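Local coordinates for protein beta-galactosidase (Geobacillus stearothermophilus, PDB 4OIF) that probably hydrolyses terminal non-reducing beta-D-galactose residues from beta-D-galactosides, as a zinc-binding trimeric enzyme of glycoside hydrolase family 42, at residues Leu16-Asn22 with Ser356-Trp362; Asn137-Glu142 with Val241-Thr247; Arg467-Leu471 with Lys613-Arg617; Phe642-Phe646 with Leu674-Arg680. One frame throughout, in Å; residues are numbered along the deposited sequence. Where two conformers were deposited one is given.

How the contacts relate
Contacts 1 and 2 belong to the TIM barrel that carries the predicted catalytic residues. Contact 1 joins strands 16-21 and 356-359, the first and last of the barrel, and contact 2, nested within the loop it closes, packs helix 127-144 against helix 218-246 on the outside; their centres are about 23 Å apart. The chain then enters the trimerisation domain, where contact 3 sets strand 470-473 against the turn after helix 600-613, its centre about 37 Å from that of contact 1. Contact 4 comes last, in the antiparallel sheet of the C-terminal domain; its nearest atoms lie about 9 Å from contact 1, so this small domain lies close against the barrel.

Contact 1 of 4, residues Leu16-Asn22 with Ser356-Trp362; sequences LHGGDYN and SILYFQW
His-17 and Tyr-359 meet where the TIM barrel closes, its first strand, 16-21, running parallel to its last, 356-359. With CG anti to the backbone N (chi1 -175°), the imidazole of His-17 leans over the neighbouring strand, and its NE2 hydrogen-bonds Tyr-359 OH at 2.5 Å, the hydroxyl sitting at the ring edge and in its plane. The two ring planes are 78° apart. His-44 O takes up ND1, and His-342 also bonds the tyrosine hydroxyl, so both groups are fixed in rotation. A phenylalanine in place of Tyr-359 would probably leave His-17 NE2 without its mate and the imidazole freer to turn. Backbone bonds zip the strands together, from Ile-357 N on Leu-16 O, at 2.8 Å, to Trp-362 N on Asp-20 O. Gly-19 has no room for a side chain, since a CB would run into Tyr-359 O. Asp-20 OD2 reaches the edge of the Phe-360 ring, 3.4 Å from CD1, and the Asp-20 side chain also packs against Glu-322, the predicted nucleophile. Tyr-21 and Trp-362 lie side by side, CD1 to CD1 at 3.6 Å, and Asp-36 binds the polar ends of both. Gln-361, entered through a cis peptide, lays its CB over the centre of the Phe-360 ring. Its OE1 receives Asn-22 ND2 at 2.9 Å, nearly in the asparagine's amide plane, although the two amides are turned 74° apart.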
# COMPACT_ATOMS: atom_id res chain seq x y z
N LEU A 16 -6.07 -11.02 -41.81
CA LEU A 16 -7.32 -10.71 -41.13
C LEU A 16 -7.27 -9.29 -40.61
O LEU A 16 -6.27 -8.87 -40.06
CB LEU A 16 -7.57 -11.67 -39.97
CG LEU A 16 -7.15 -13.13 -40.19
CD1 LEU A 16 -7.52 -13.95 -38.97
CD2 LEU A 16 -7.78 -13.69 -41.46
N HIS A 17 -8.34 -8.53 -40.81
CA HIS A 17 -8.41 -7.20 -40.25
C HIS A 17 -9.80 -6.99 -39.68
O HIS A 17 -10.79 -7.16 -40.38
CB HIS A 17 -8.08 -6.15 -41.31
CG HIS A 17 -8.01 -4.75 -40.77
ND1 HIS A 17 -8.56 -3.67 -41.44
CD2 HIS A 17 -7.45 -4.25 -39.65
CE1 HIS A 17 -8.34 -2.57 -40.74
NE2 HIS A 17 -7.66 -2.89 -39.65
N GLY A 18 -9.88 -6.64 -38.41
CA GLY A 18 -11.19 -6.44 -37.80
C GLY A 18 -11.06 -6.59 -36.31
O GLY A 18 -10.17 -5.99 -35.73
N GLY A 19 -11.91 -7.41 -35.70
CA GLY A 19 -11.83 -7.63 -34.26
C GLY A 19 -13.12 -8.01 -33.54
O GLY A 19 -14.11 -8.43 -34.16
N ASP A 20 -13.12 -7.87 -32.22
CA ASP A 20 -14.29 -8.23 -31.44
C ASP A 20 -15.51 -7.41 -31.86
O ASP A 20 -15.47 -6.17 -31.90
CB ASP A 20 -14.02 -8.04 -29.95
CG ASP A 20 -13.10 -9.11 -29.38
OD1 ASP A 20 -12.21 -9.60 -30.11
OD2 ASP A 20 -13.26 -9.47 -28.20
N TYR A 21 -16.59 -8.10 -32.19
CA TYR A 21 -17.81 -7.44 -32.61
C TYR A 21 -18.94 -7.90 -31.69
O TYR A 21 -19.17 -9.11 -31.53
CB TYR A 21 -18.11 -7.72 -34.10
CG TYR A 21 -19.41 -7.14 -34.60
CD1 TYR A 21 -19.72 -5.81 -34.36
CD2 TYR A 21 -20.31 -7.91 -35.32
CE1 TYR A 21 -20.90 -5.26 -34.80
CE2 TYR A 21 -21.51 -7.37 -35.77
CZ TYR A 21 -21.79 -6.04 -35.50
OH TYR A 21 -22.97 -5.46 -35.92
N ASN A 22 -19.63 -6.94 -31.07
CA ASN A 22 -20.64 -7.26 -30.05
C ASN A 22 -22.03 -6.71 -30.33
O ASN A 22 -22.55 -5.92 -29.55
CB ASN A 22 -20.18 -6.76 -28.69
CG ASN A 22 -18.91 -7.43 -28.24
OD1 ASN A 22 -18.88 -8.64 -28.04
ND2 ASN A 22 -17.84 -6.65 -28.09
N SER A 356 -2.62 -11.37 -38.81
CA SER A 356 -3.83 -10.60 -38.56
C SER A 356 -3.56 -9.29 -37.82
O SER A 356 -2.57 -9.17 -37.10
CB SER A 356 -4.84 -11.42 -37.75
OG SER A 356 -4.35 -11.68 -36.44
N ILE A 357 -4.44 -8.32 -38.03
CA ILE A 357 -4.59 -7.16 -37.18
C ILE A 357 -6.04 -7.12 -36.68
O ILE A 357 -6.99 -6.79 -37.43
CB ILE A 357 -4.21 -5.85 -37.90
CG1 ILE A 357 -2.75 -5.89 -38.38
CG2 ILE A 357 -4.42 -4.67 -36.97
CD1 ILE A 357 -1.71 -5.97 -37.26
N LEU A 358 -6.20 -7.48 -35.42
CA LEU A 358 -7.52 -7.55 -34.81
C LEU A 358 -7.56 -6.69 -33.54
O LEU A 358 -6.60 -6.63 -32.76
CB LEU A 358 -7.89 -9.01 -34.50
CG LEU A 358 -7.94 -9.93 -35.73
CD1 LEU A 358 -7.99 -11.42 -35.35
CD2 LEU A 358 -9.11 -9.56 -36.63
N TYR A 359 -8.69 -6.01 -33.38
CA TYR A 359 -8.89 -5.04 -32.33
C TYR A 359 -9.84 -5.52 -31.25
O TYR A 359 -10.71 -6.38 -31.47
CB TYR A 359 -9.47 -3.74 -32.90
CG TYR A 359 -8.77 -3.22 -34.14
CD1 TYR A 359 -7.42 -2.89 -34.12
CD2 TYR A 359 -9.48 -3.04 -35.33
CE1 TYR A 359 -6.79 -2.40 -35.25
CE2 TYR A 359 -8.86 -2.55 -36.46
CZ TYR A 359 -7.51 -2.23 -36.42
OH TYR A 359 -6.89 -1.75 -37.55
N PHE A 360 -9.68 -4.95 -30.08
CA PHE A 360 -10.81 -4.78 -29.21
C PHE A 360 -11.07 -3.29 -29.16
O PHE A 360 -10.19 -2.54 -28.73
CB PHE A 360 -10.59 -5.34 -27.81
CG PHE A 360 -11.83 -5.29 -26.98
CD1 PHE A 360 -12.72 -6.35 -26.99
CD2 PHE A 360 -12.15 -4.14 -26.28
CE1 PHE A 360 -13.89 -6.29 -26.26
CE2 PHE A 360 -13.32 -4.07 -25.56
CZ PHE A 360 -14.20 -5.14 -25.55
N GLN A 361 -12.24 -2.84 -29.59
CA GLN A 361 -13.27 -3.68 -30.20
C GLN A 361 -13.77 -2.96 -31.46
O GLN A 361 -13.19 -1.96 -31.87
CB GLN A 361 -14.43 -3.93 -29.21
CG GLN A 361 -15.09 -2.67 -28.68
CD GLN A 361 -16.25 -2.96 -27.73
OE1 GLN A 361 -17.02 -3.90 -27.93
NE2 GLN A 361 -16.39 -2.13 -26.70
N TRP A 362 -14.83 -3.46 -32.08
CA TRP A 362 -15.36 -2.79 -33.27
C TRP A 362 -16.03 -1.48 -32.90
O TRP A 362 -15.69 -0.41 -33.42
CB TRP A 362 -16.36 -3.67 -34.01
CG TRP A 362 -17.12 -2.88 -35.04
CD1 TRP A 362 -18.44 -2.52 -34.99
CD2 TRP A 362 -16.59 -2.31 -36.24
NE1 TRP A 362 -18.77 -1.79 -36.10
CE2 TRP A 362 -17.66 -1.64 -36.89
CE3 TRP A 362 -15.33 -2.30 -36.85
CZ2 TRP A 362 -17.50 -0.98 -38.11
CZ3 TRP A 362 -15.17 -1.64 -38.05
CH2 TRP A 362 -16.24 -0.99 -38.67

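Contact 2 of 4, residues Asn137-Glu142 with Val241-Thr247; sequences NRLLAE and VPLRELT
Arg-138 packs across Pro-242 with the flat of its guanidinium: Pro-242 CB sits 3.6 Å above the plane, over its centre. The chain leaves with CG anti to the backbone N and bends at chi3 (-62°), which folds the charged end back over the proline ring. At the edge of the same group lies the carboxylate of Glu-245. Its OE1 is shared between NH1, at 3.3 Å, and NH2, at 3.4 Å, both weak hydrogen bonds within a salt bridge, and the two planes are inclined by 52°. Val-241 and Leu-246 complete the hollow round the arginine, so that it fits as a knob into a hole of the second helix.

Closer to the barrel, Asn-137 CB rests on Pro-242 CG at 3.9 Å and on Leu-243 CD1, while its amide ND2 is held by Glu-239, one turn earlier in the partner helix. Ala-141 presents its CB to Leu-246 CD1, also at 3.9 Å. On the outer, exposed side Leu-246 CD1 also meets Glu-142 CG, the two side chains crossing obliquely.

Further out, Thr-247 marks where helix 218-246 ends. Its OG1 turns back to Leu-243 O at 2.7 Å, on a lone pair, and that oxygen also accepts Thr-247 N; Trp-153 NE1 bonds the same hydroxyl. Trp-153, on strand 150-154, packs against Ala-141 and Leu-243 and so ties the pair to the barrel wall. Over these short segments the helices run at 23°, their axes approaching to 8.6 Å, the packing of neighbouring outer helices in a TIM barrel.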
# COMPACT_ATOMS: atom_id res chain seq x y z
N ASN A 137 -21.25 -25.02 -26.38
CA ASN A 137 -20.28 -25.12 -27.46
C ASN A 137 -20.81 -26.05 -28.53
O ASN A 137 -20.73 -25.76 -29.73
CB ASN A 137 -18.94 -25.59 -26.94
CG ASN A 137 -18.26 -24.55 -26.10
OD1 ASN A 137 -18.85 -23.52 -25.79
ND2 ASN A 137 -17.02 -24.80 -25.72
N ARG A 138 -21.40 -27.16 -28.09
CA ARG A 138 -21.98 -28.11 -29.04
C ARG A 138 -23.12 -27.50 -29.86
O ARG A 138 -23.17 -27.70 -31.07
CB ARG A 138 -22.46 -29.35 -28.31
CG ARG A 138 -23.08 -30.38 -29.22
CD ARG A 138 -23.35 -31.65 -28.45
NE ARG A 138 -22.11 -32.24 -27.95
CZ ARG A 138 -21.31 -33.00 -28.69
NH1 ARG A 138 -21.62 -33.26 -29.96
NH2 ARG A 138 -20.20 -33.51 -28.16
N LEU A 139 -24.02 -26.75 -29.23
CA LEU A 139 -25.11 -26.13 -29.99
C LEU A 139 -24.52 -25.18 -31.03
O LEU A 139 -24.97 -25.14 -32.18
CB LEU A 139 -26.09 -25.37 -29.07
CG LEU A 139 -26.90 -26.24 -28.10
CD1 LEU A 139 -27.80 -25.40 -27.20
CD2 LEU A 139 -27.72 -27.28 -28.83
N LEU A 140 -23.50 -24.43 -30.62
CA LEU A 140 -22.85 -23.50 -31.54
C LEU A 140 -22.25 -24.23 -32.74
O LEU A 140 -22.51 -23.84 -33.88
CB LEU A 140 -21.78 -22.69 -30.83
CG LEU A 140 -22.27 -21.51 -29.98
CD1 LEU A 140 -21.14 -20.99 -29.12
CD2 LEU A 140 -22.87 -20.39 -30.84
N ALA A 141 -21.48 -25.29 -32.51
CA ALA A 141 -20.87 -26.01 -33.63
C ALA A 141 -21.94 -26.67 -34.50
O ALA A 141 -21.81 -26.72 -35.72
CB ALA A 141 -19.86 -27.05 -33.14
N GLU A 142 -23.01 -27.16 -33.89
CA GLU A 142 -24.11 -27.74 -34.64
C GLU A 142 -24.68 -26.73 -35.60
O GLU A 142 -24.90 -27.04 -36.77
CB GLU A 142 -25.23 -28.24 -33.72
CG GLU A 142 -24.92 -29.49 -32.92
CD GLU A 142 -26.09 -29.92 -32.05
OE1 GLU A 142 -27.04 -29.13 -31.88
OE2 GLU A 142 -26.06 -31.05 -31.53
N VAL A 241 -14.18 -30.44 -27.05
CA VAL A 241 -14.65 -31.74 -27.56
C VAL A 241 -15.64 -31.66 -28.77
O VAL A 241 -15.37 -32.25 -29.83
CB VAL A 241 -15.30 -32.57 -26.43
CG1 VAL A 241 -16.12 -33.72 -27.03
CG2 VAL A 241 -14.23 -33.11 -25.51
N PRO A 242 -16.74 -30.90 -28.64
CA PRO A 242 -17.68 -30.88 -29.78
C PRO A 242 -17.14 -30.10 -30.97
O PRO A 242 -17.56 -30.29 -32.11
CB PRO A 242 -18.91 -30.20 -29.20
CG PRO A 242 -18.37 -29.28 -28.15
CD PRO A 242 -17.20 -30.03 -27.54
N LEU A 243 -16.21 -29.19 -30.70
CA LEU A 243 -15.60 -28.45 -31.77
C LEU A 243 -14.76 -29.40 -32.63
O LEU A 243 -14.74 -29.29 -33.85
CB LEU A 243 -14.74 -27.30 -31.21
CG LEU A 243 -15.44 -25.97 -30.93
CD1 LEU A 243 -16.77 -26.11 -30.21
CD2 LEU A 243 -14.50 -25.08 -30.14
N ARG A 244 -14.10 -30.35 -32.00
CA ARG A 244 -13.33 -31.33 -32.76
C ARG A 244 -14.25 -32.31 -33.46
O ARG A 244 -14.01 -32.67 -34.62
CB ARG A 244 -12.36 -32.09 -31.87
CG ARG A 244 -11.24 -31.25 -31.28
CD ARG A 244 -10.48 -30.50 -32.36
NE ARG A 244 -9.12 -30.16 -31.91
CZ ARG A 244 -8.33 -29.29 -32.53
NH1 ARG A 244 -8.75 -28.65 -33.62
NH2 ARG A 244 -7.13 -29.05 -32.04
N GLU A 245 -15.29 -32.75 -32.76
CA GLU A 245 -16.21 -33.70 -33.39
C GLU A 245 -16.87 -33.11 -34.63
O GLU A 245 -16.85 -33.71 -35.70
CB GLU A 245 -17.30 -34.15 -32.42
CG GLU A 245 -16.85 -35.13 -31.36
CD GLU A 245 -17.98 -35.55 -30.44
OE1 GLU A 245 -19.17 -35.35 -30.81
OE2 GLU A 245 -17.67 -36.08 -29.35
N LEU A 246 -17.45 -31.93 -34.48
CA LEU A 246 -18.32 -31.39 -35.50
C LEU A 246 -17.60 -30.51 -36.50
O LEU A 246 -18.04 -30.37 -37.64
CB LEU A 246 -19.46 -30.61 -34.84
CG LEU A 246 -20.31 -31.47 -33.90
CD1 LEU A 246 -21.42 -30.66 -33.30
CD2 LEU A 246 -20.89 -32.66 -34.64
N THR A 247 -16.48 -29.92 -36.10
CA THR A 247 -15.78 -29.01 -37.00
C THR A 247 -14.25 -29.19 -36.99
O THR A 247 -13.51 -28.25 -36.73
CB THR A 247 -16.12 -27.53 -36.65
OG1 THR A 247 -15.84 -27.25 -35.27
CG2 THR A 247 -17.58 -27.23 -36.95

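Contact 3 of 4, residues Arg467-Leu471 with Lys613-Arg617; sequences RYKLL and KLDLR
Leu-470 and Leu-614 form the close-packed half of this contact, CB of the first lying 3.9 Å from CD1 of the second. Leu-616, two residues on, joins them: its CD1 meets Leu-470 CD2, also at 3.9 Å, the two side chains crossing at about a right angle. Leu-470 stands with CG anti to the backbone N (chi1 175°), which carries its CD2 over to Leu-616 while CB stays with Leu-614. Val-413 touches both Leu-470 and Leu-616, and Thr-496 touches Leu-470 and Leu-614, so the three leucines pack together against strands 413-416 and 496-500.

The other half is polar and more open. Lys-469 stretches out fully beyond CG and passes Leu-616 in the opposite direction, its CD 4.0 Å from Leu-616 CD2. At the end of this aliphatic arm NZ donates to Leu-614 O at 2.8 Å, arriving almost in line with the carbonyl. The ammonium has a second partner in the carboxylate of Glu-412, a salt bridge that would partly balance its charge. Asp-615 OD2 is near, 4.7 Å from NZ, but not in contact; that carboxylate pairs with Arg-617 instead, whose NE lies 3.2 Å from OD1, on the exposed flank.

Asp-615 has positive phi (56°) and closes helix 600-613 with a Schellman motif. Lying at the C-terminal end of the helix, Leu-614 O would probably be a favourable partner for the ammonium. The whole is a C-terminal helix cap set against the start of strand 470-473, an inner strand of the sheet, in the glutamine-amidotransferase-like alpha/beta fold of the trimerisation domain.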
# COMPACT_ATOMS: atom_id res chain seq x y z
N ARG A 467 18.80 -26.19 -33.69
CA ARG A 467 18.50 -25.41 -34.88
C ARG A 467 19.10 -24.01 -34.83
O ARG A 467 19.02 -23.25 -35.80
CB ARG A 467 16.99 -25.33 -35.08
CG ARG A 467 16.29 -26.67 -34.95
CD ARG A 467 15.15 -26.80 -35.94
NE ARG A 467 15.62 -26.81 -37.33
CZ ARG A 467 14.82 -26.81 -38.39
NH1 ARG A 467 13.50 -26.81 -38.23
NH2 ARG A 467 15.33 -26.82 -39.61
N TYR A 468 19.72 -23.66 -33.71
CA TYR A 468 20.27 -22.31 -33.54
C TYR A 468 21.79 -22.31 -33.41
O TYR A 468 22.39 -23.29 -32.95
CB TYR A 468 19.64 -21.63 -32.31
CG TYR A 468 18.14 -21.63 -32.38
CD1 TYR A 468 17.45 -20.65 -33.08
CD2 TYR A 468 17.41 -22.63 -31.76
CE1 TYR A 468 16.08 -20.66 -33.16
CE2 TYR A 468 16.03 -22.65 -31.84
CZ TYR A 468 15.38 -21.66 -32.53
OH TYR A 468 14.00 -21.70 -32.60
N LYS A 469 22.42 -21.22 -33.83
CA LYS A 469 23.86 -21.04 -33.68
C LYS A 469 24.17 -20.54 -32.29
O LYS A 469 25.18 -20.90 -31.68
CB LYS A 469 24.41 -20.03 -34.69
CG LYS A 469 24.38 -20.42 -36.15
CD LYS A 469 25.03 -19.30 -36.95
CE LYS A 469 25.26 -19.64 -38.40
NZ LYS A 469 25.67 -18.40 -39.13
N LEU A 470 23.30 -19.67 -31.80
CA LEU A 470 23.51 -18.96 -30.57
C LEU A 470 22.27 -19.11 -29.71
O LEU A 470 21.17 -18.73 -30.14
CB LEU A 470 23.80 -17.49 -30.84
CG LEU A 470 23.92 -16.59 -29.61
CD1 LEU A 470 25.00 -17.06 -28.65
CD2 LEU A 470 24.17 -15.15 -30.03
N LEU A 471 22.45 -19.71 -28.54
CA LEU A 471 21.40 -19.87 -27.55
C LEU A 471 21.73 -19.08 -26.28
O LEU A 471 22.78 -19.29 -25.65
CB LEU A 471 21.18 -21.34 -27.22
CG LEU A 471 20.11 -21.59 -26.14
CD1 LEU A 471 18.79 -20.97 -26.56
CD2 LEU A 471 19.94 -23.06 -25.86
N LYS A 613 31.60 -13.30 -34.96
CA LYS A 613 32.11 -14.66 -34.82
C LYS A 613 31.22 -15.69 -35.52
O LYS A 613 31.72 -16.58 -36.20
CB LYS A 613 32.26 -15.02 -33.35
CG LYS A 613 33.16 -16.21 -33.07
CD LYS A 613 33.37 -16.38 -31.56
CE LYS A 613 34.56 -17.27 -31.26
NZ LYS A 613 34.46 -18.58 -31.96
N LEU A 614 29.91 -15.55 -35.38
CA LEU A 614 28.97 -16.53 -35.90
C LEU A 614 28.31 -16.10 -37.20
O LEU A 614 27.42 -16.80 -37.70
CB LEU A 614 27.89 -16.83 -34.87
CG LEU A 614 28.41 -17.36 -33.55
CD1 LEU A 614 27.24 -17.66 -32.64
CD2 LEU A 614 29.23 -18.61 -33.83
N ASP A 615 28.72 -14.96 -37.73
CA ASP A 615 28.13 -14.45 -38.97
C ASP A 615 26.62 -14.30 -38.83
O ASP A 615 25.85 -14.87 -39.60
CB ASP A 615 28.48 -15.37 -40.15
CG ASP A 615 28.05 -14.79 -41.49
OD1 ASP A 615 28.09 -13.55 -41.66
OD2 ASP A 615 27.64 -15.58 -42.37
N LEU A 616 26.20 -13.54 -37.82
CA LEU A 616 24.79 -13.26 -37.58
C LEU A 616 24.38 -12.00 -38.31
O LEU A 616 24.91 -10.92 -38.04
CB LEU A 616 24.52 -13.12 -36.08
CG LEU A 616 25.00 -14.29 -35.24
CD1 LEU A 616 24.70 -14.04 -33.77
CD2 LEU A 616 24.38 -15.60 -35.72
N ARG A 617 23.43 -12.13 -39.24
CA ARG A 617 23.03 -11.01 -40.09
C ARG A 617 21.53 -10.78 -40.06
O ARG A 617 20.76 -11.68 -39.71
CB ARG A 617 23.49 -11.24 -41.53
CG ARG A 617 24.96 -10.93 -41.74
CD ARG A 617 25.35 -10.94 -43.20
NE ARG A 617 25.92 -12.21 -43.64
CZ ARG A 617 26.66 -12.36 -44.74
NH1 ARG A 617 26.93 -11.32 -45.51
NH2 ARG A 617 27.15 -13.56 -45.06

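Contact 4 of 4, residues Phe642-Phe646 with Leu674-Arg680; sequences FIMNF and LDKYEVR
Asn-645 turns its CG anti to the backbone N (chi1 -177°), with OD1 nearly eclipsing CA (chi2 4°), which turns ND2 outward to Asp-675 O at 3.1 Å. The donor stands above the carbonyl plane, 57° out of it, while Glu-678 N reaches the same oxygen from the opposite face, closing a type II turn from Asp-675 to Glu-678. ND2 also bonds Glu-649 O, and OD1 is held by Thr-647. With an alanine in place of Asn-645, ND2 is gone, and the turn is likely to be held less firmly to the strand, Asp-675 O losing one of its two donors. Where the strands pair, Ile-643 N donates to Arg-680 O at 2.9 Å and Arg-680 N to Ile-643 O at 2.8 Å. Met-644 and Val-679 follow as a non-hydrogen-bonded pair and lie side by side, CG of the methionine 3.7 Å from CG1 of the valine. On the other face Ile-643 CG2 meets Leu-674 CD1 at about 4.0 Å. Tyr-677 and Phe-646 reach helices 296-312 and 341-351 of the barrel. Such antiparallel pairing, with a tight turn leading into strand 679-685, belongs to the all-beta C-terminal domain.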
# COMPACT_ATOMS: atom_id res chain seq x y z
N PHE A 642 10.27 -5.00 -43.40
CA PHE A 642 9.60 -3.86 -42.79
C PHE A 642 10.65 -2.92 -42.21
O PHE A 642 11.44 -3.32 -41.34
CB PHE A 642 8.64 -4.31 -41.69
CG PHE A 642 7.44 -5.07 -42.17
CD1 PHE A 642 7.56 -6.36 -42.66
CD2 PHE A 642 6.19 -4.49 -42.10
CE1 PHE A 642 6.44 -7.06 -43.10
CE2 PHE A 642 5.06 -5.19 -42.54
CZ PHE A 642 5.19 -6.48 -43.04
N ILE A 643 10.64 -1.68 -42.68
CA ILE A 643 11.52 -0.65 -42.14
C ILE A 643 10.68 0.35 -41.34
O ILE A 643 9.92 1.14 -41.90
CB ILE A 643 12.29 0.07 -43.26
CG1 ILE A 643 12.91 -0.97 -44.21
CG2 ILE A 643 13.35 0.98 -42.66
CD1 ILE A 643 13.60 -0.36 -45.46
N MET A 644 10.82 0.30 -40.02
CA MET A 644 9.90 0.98 -39.12
C MET A 644 10.58 2.06 -38.27
O MET A 644 11.52 1.80 -37.53
CB MET A 644 9.22 -0.07 -38.21
CG MET A 644 8.49 -1.14 -39.00
SD MET A 644 8.00 -2.57 -38.01
CE MET A 644 9.58 -3.30 -37.61
N ASN A 645 10.09 3.29 -38.39
CA ASN A 645 10.66 4.38 -37.61
C ASN A 645 9.95 4.53 -36.27
O ASN A 645 8.92 5.19 -36.18
CB ASN A 645 10.58 5.69 -38.40
CG ASN A 645 11.23 6.85 -37.67
OD1 ASN A 645 11.81 6.69 -36.59
ND2 ASN A 645 11.12 8.04 -38.26
N PHE A 646 10.51 3.92 -35.23
CA PHE A 646 9.93 4.05 -33.90
C PHE A 646 10.49 5.26 -33.14
O PHE A 646 10.75 5.18 -31.94
CB PHE A 646 10.15 2.76 -33.09
CG PHE A 646 9.18 1.64 -33.44
CD1 PHE A 646 7.84 1.72 -33.05
CD2 PHE A 646 9.61 0.51 -34.13
CE1 PHE A 646 6.94 0.68 -33.36
CE2 PHE A 646 8.72 -0.52 -34.44
CZ PHE A 646 7.38 -0.42 -34.05
N LEU A 674 12.54 8.84 -43.74
CA LEU A 674 11.33 8.39 -43.07
C LEU A 674 10.82 9.52 -42.18
O LEU A 674 11.56 10.04 -41.35
CB LEU A 674 11.61 7.14 -42.23
CG LEU A 674 12.16 5.91 -42.97
CD1 LEU A 674 12.57 4.80 -42.00
CD2 LEU A 674 11.14 5.37 -43.94
N ASP A 675 9.57 9.92 -42.39
CA ASP A 675 8.94 10.84 -41.45
C ASP A 675 8.70 10.10 -40.15
O ASP A 675 8.81 8.86 -40.11
CB ASP A 675 7.62 11.38 -42.00
CG ASP A 675 7.79 12.10 -43.32
OD1 ASP A 675 8.66 13.00 -43.42
OD2 ASP A 675 7.05 11.76 -44.28
N LYS A 676 8.38 10.85 -39.10
CA LYS A 676 7.98 10.26 -37.82
C LYS A 676 6.98 9.12 -38.03
O LYS A 676 5.99 9.25 -38.76
CB LYS A 676 7.38 11.33 -36.90
CG LYS A 676 6.97 10.82 -35.53
CD LYS A 676 5.76 11.56 -34.97
CE LYS A 676 6.03 13.04 -34.82
NZ LYS A 676 4.79 13.80 -34.54
N TYR A 677 7.29 7.98 -37.41
CA TYR A 677 6.41 6.81 -37.35
C TYR A 677 6.17 6.17 -38.71
O TYR A 677 5.33 5.27 -38.84
CB TYR A 677 5.06 7.18 -36.72
CG TYR A 677 5.15 7.58 -35.27
CD1 TYR A 677 6.26 7.25 -34.50
CD2 TYR A 677 4.12 8.28 -34.66
CE1 TYR A 677 6.35 7.62 -33.17
CE2 TYR A 677 4.19 8.65 -33.34
CZ TYR A 677 5.30 8.33 -32.59
OH TYR A 677 5.35 8.71 -31.27
N GLU A 678 6.90 6.60 -39.72
CA GLU A 678 6.69 6.06 -41.05
C GLU A 678 7.21 4.65 -41.15
O GLU A 678 8.27 4.33 -40.61
CB GLU A 678 7.35 6.92 -42.12
CG GLU A 678 7.02 6.44 -43.52
CD GLU A 678 7.67 7.28 -44.57
OE1 GLU A 678 8.29 8.31 -44.20
OE2 GLU A 678 7.58 6.90 -45.75
N VAL A 679 6.45 3.81 -41.83
CA VAL A 679 6.90 2.47 -42.13
C VAL A 679 7.06 2.34 -43.62
O VAL A 679 6.32 2.90 -44.41
CB VAL A 679 5.90 1.39 -41.62
CG1 VAL A 679 6.47 -0.01 -41.86
CG2 VAL A 679 5.57 1.60 -40.15
N ARG A 680 8.07 1.59 -44.02
CA ARG A 680 8.26 1.24 -45.39
C ARG A 680 8.14 -0.26 -45.49
O ARG A 680 8.81 -0.98 -44.76
CB ARG A 680 9.62 1.72 -45.87
CG ARG A 680 9.56 2.44 -47.17
CD ARG A 680 8.88 3.80 -47.07
NE ARG A 680 9.13 4.50 -48.32
CZ ARG A 680 8.41 4.30 -49.42
NH1 ARG A 680 7.37 3.47 -49.37
NH2 ARG A 680 8.70 4.94 -50.54